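Long-range contact in oxidoreductase, 2OG-Fe oxygenase family protein, putative, expressed (Oryza sativa subsp. japonica, PDB 5XEG), which binds 2-oxoglutarate and probably acts as an iron-dependent dioxygenase of the alkB family, the chain being its 2OG-Fe(II) oxygenase domain: residues 40-45 with 56-61. Numbering follows the deposited sequence.
Sequences GGFYTP and QMMCLG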
loop_
_atom_site.group_PDB
_atom_site.type_symbol
_atom_site.label_atom_id
_atom_site.label_comp_id
_atom_site.label_asym_id
_atom_site.label_seq_id
_atom_site.Cartn_x
_atom_site.Cartn_y
_atom_site.Cartn_z
ATOM N N GLY A 40 -10.507 16.877 -2.006
ATOM C CA GLY A 40 -9.324 16.019 -2.183
ATOM C C GLY A 40 -9.587 14.531 -1.895
ATOM O O GLY A 40 -8.621 13.734 -1.635
ATOM N N GLY A 41 -10.853 14.163 -2.019
ATOM C CA GLY A 41 -11.328 12.813 -1.759
ATOM C C GLY A 41 -11.162 11.864 -2.959
ATOM O O GLY A 41 -10.410 12.199 -3.947
ATOM N N PHE A 42 -11.811 10.717 -2.856
ATOM C CA PHE A 42 -11.642 9.644 -3.899
ATOM C C PHE A 42 -12.113 10.081 -5.274
ATOM O O PHE A 42 -13.120 10.855 -5.433
ATOM C CB PHE A 42 -12.414 8.412 -3.544
ATOM C CG PHE A 42 -11.790 7.601 -2.471
ATOM C CD1 PHE A 42 -10.717 6.779 -2.736
ATOM C CD2 PHE A 42 -12.247 7.659 -1.176
ATOM C CE1 PHE A 42 -10.113 6.009 -1.730
ATOM C CE2 PHE A 42 -11.623 6.951 -0.182
ATOM C CZ PHE A 42 -10.561 6.081 -0.458
ATOM N N TYR A 43 -11.374 9.655 -6.286
ATOM C CA TYR A 43 -11.776 9.838 -7.643
ATOM C C TYR A 43 -11.288 8.629 -8.470
ATOM O O TYR A 43 -10.447 7.858 -8.048
ATOM C CB TYR A 43 -11.192 11.085 -8.255
ATOM C CG TYR A 43 -9.720 11.120 -8.461
ATOM C CD1 TYR A 43 -8.859 11.387 -7.405
ATOM C CD2 TYR A 43 -9.155 10.869 -9.749
ATOM C CE1 TYR A 43 -7.495 11.433 -7.552
ATOM C CE2 TYR A 43 -7.784 10.958 -9.944
ATOM C CZ TYR A 43 -6.961 11.229 -8.856
ATOM O OH TYR A 43 -5.591 11.330 -8.928
ATOM N N THR A 44 -11.899 8.493 -9.627
ATOM C CA THR A 44 -11.557 7.414 -10.560
ATOM C C THR A 44 -10.466 7.932 -11.451
ATOM O O THR A 44 -10.696 8.849 -12.231
ATOM C CB THR A 44 -12.779 6.966 -11.351
ATOM O OG1 THR A 44 -13.819 6.569 -10.455
ATOM C CG2 THR A 44 -12.439 5.827 -12.258
ATOM N N PRO A 45 -9.226 7.335 -11.368
ATOM C CA PRO A 45 -8.106 7.830 -12.175
ATOM C C PRO A 45 -8.335 7.519 -13.631
ATOM O O PRO A 45 -8.828 6.392 -13.958
ATOM C CB PRO A 45 -6.926 7.089 -11.606
ATOM C CG PRO A 45 -7.475 5.810 -11.094
ATOM C CD PRO A 45 -8.827 6.182 -10.548
ATOM N N GLN A 56 -10.793 3.345 -7.317
ATOM C CA GLN A 56 -10.703 4.764 -7.034
ATOM C C GLN A 56 -9.527 5.048 -6.094
ATOM O O GLN A 56 -9.052 4.162 -5.377
ATOM C CB GLN A 56 -12.008 5.172 -6.317
ATOM C CG GLN A 56 -13.318 4.899 -7.123
ATOM C CD GLN A 56 -14.527 5.116 -6.184
ATOM O OE1 GLN A 56 -14.781 6.231 -5.855
ATOM N NE2 GLN A 56 -15.198 4.038 -5.715
ATOM N N MET A 57 -9.044 6.281 -6.097
ATOM C CA MET A 57 -7.855 6.620 -5.330
ATOM C C MET A 57 -7.949 8.001 -4.744
ATOM O O MET A 57 -8.701 8.842 -5.240
ATOM C CB MET A 57 -6.577 6.493 -6.168
ATOM C CG MET A 57 -6.566 7.400 -7.394
ATOM S SD MET A 57 -5.021 7.255 -8.362
ATOM C CE MET A 57 -3.942 8.253 -7.363
ATOM N N MET A 58 -7.131 8.229 -3.743
ATOM C CA MET A 58 -6.852 9.585 -3.276
ATOM C C MET A 58 -5.562 9.565 -2.565
ATOM O O MET A 58 -5.136 8.503 -2.057
ATOM C CB MET A 58 -7.965 10.103 -2.336
ATOM C CG MET A 58 -8.185 9.376 -1.046
ATOM S SD MET A 58 -9.061 10.352 0.313
ATOM C CE MET A 58 -7.742 11.447 0.656
ATOM N N CYS A 59 -4.894 10.715 -2.565
ATOM C CA CYS A 59 -3.610 10.829 -1.920
ATOM C C CYS A 59 -3.723 11.559 -0.606
ATOM O O CYS A 59 -4.578 12.459 -0.461
ATOM C CB CYS A 59 -2.625 11.533 -2.825
ATOM S SG CYS A 59 -2.212 10.511 -4.314
ATOM N N LEU A 60 -2.842 11.189 0.327
ATOM C CA LEU A 60 -2.583 12.018 1.544
ATOM C C LEU A 60 -1.132 12.476 1.533
ATOM O O LEU A 60 -0.292 11.746 1.069
ATOM C CB LEU A 60 -2.837 11.222 2.821
ATOM C CG LEU A 60 -4.081 10.368 2.824
ATOM C CD1 LEU A 60 -4.093 9.453 4.059
ATOM C CD2 LEU A 60 -5.297 11.266 2.835
ATOM N N GLY A 61 -0.859 13.691 2.036
ATOM C CA GLY A 61 0.479 14.272 2.002
ATOM C C GLY A 61 0.694 14.927 0.664
ATOM O O GLY A 61 -0.104 15.791 0.275
HETATM O O HOH W 1 -6.109 14.012 -1.993
#
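Tyr43 and Met57 form a single antiparallel beta bridge, a hydrogen-bonded pair, at the outer strand 55-59 of the main sheet in this 2OG-Fe(II) oxygenase domain. The loop 40-45 runs along the edge of that strand; strand 124-131 lies on its other side. Two backbone bonds make the bridge: Tyr43 N to Met57 O at 3.0 Å, and Met57 N to Tyr43 O at 2.9 Å. Phe42 CA also makes a CA-H...O contact with Met57 O.

Two Met-aromatic contacts follow. Met58 lies over one face of the Phe42 ring. Its CG is 3.9 Å from the ring centroid, a CH-pi contact, and its SD is also over that face. Met57 lies alongside Tyr43, both side chains pointing the same way. Chi1 of 60° sets Met57 CG between the N and carbonyl C of its own backbone, above the Tyr43 ring near the rim. The extended next bond (chi2 179°) carries SD, oblique to that ring, on to Pro45 CB, 3.8 Å away. Met57 also touches Arg48, and its side chain approaches that of Asn128; both residues bind 2-oxoglutarate.

One water bridges two backbone carbonyls, donating to Gly40 O at 2.6 Å and to Cys59 O at 2.7 Å.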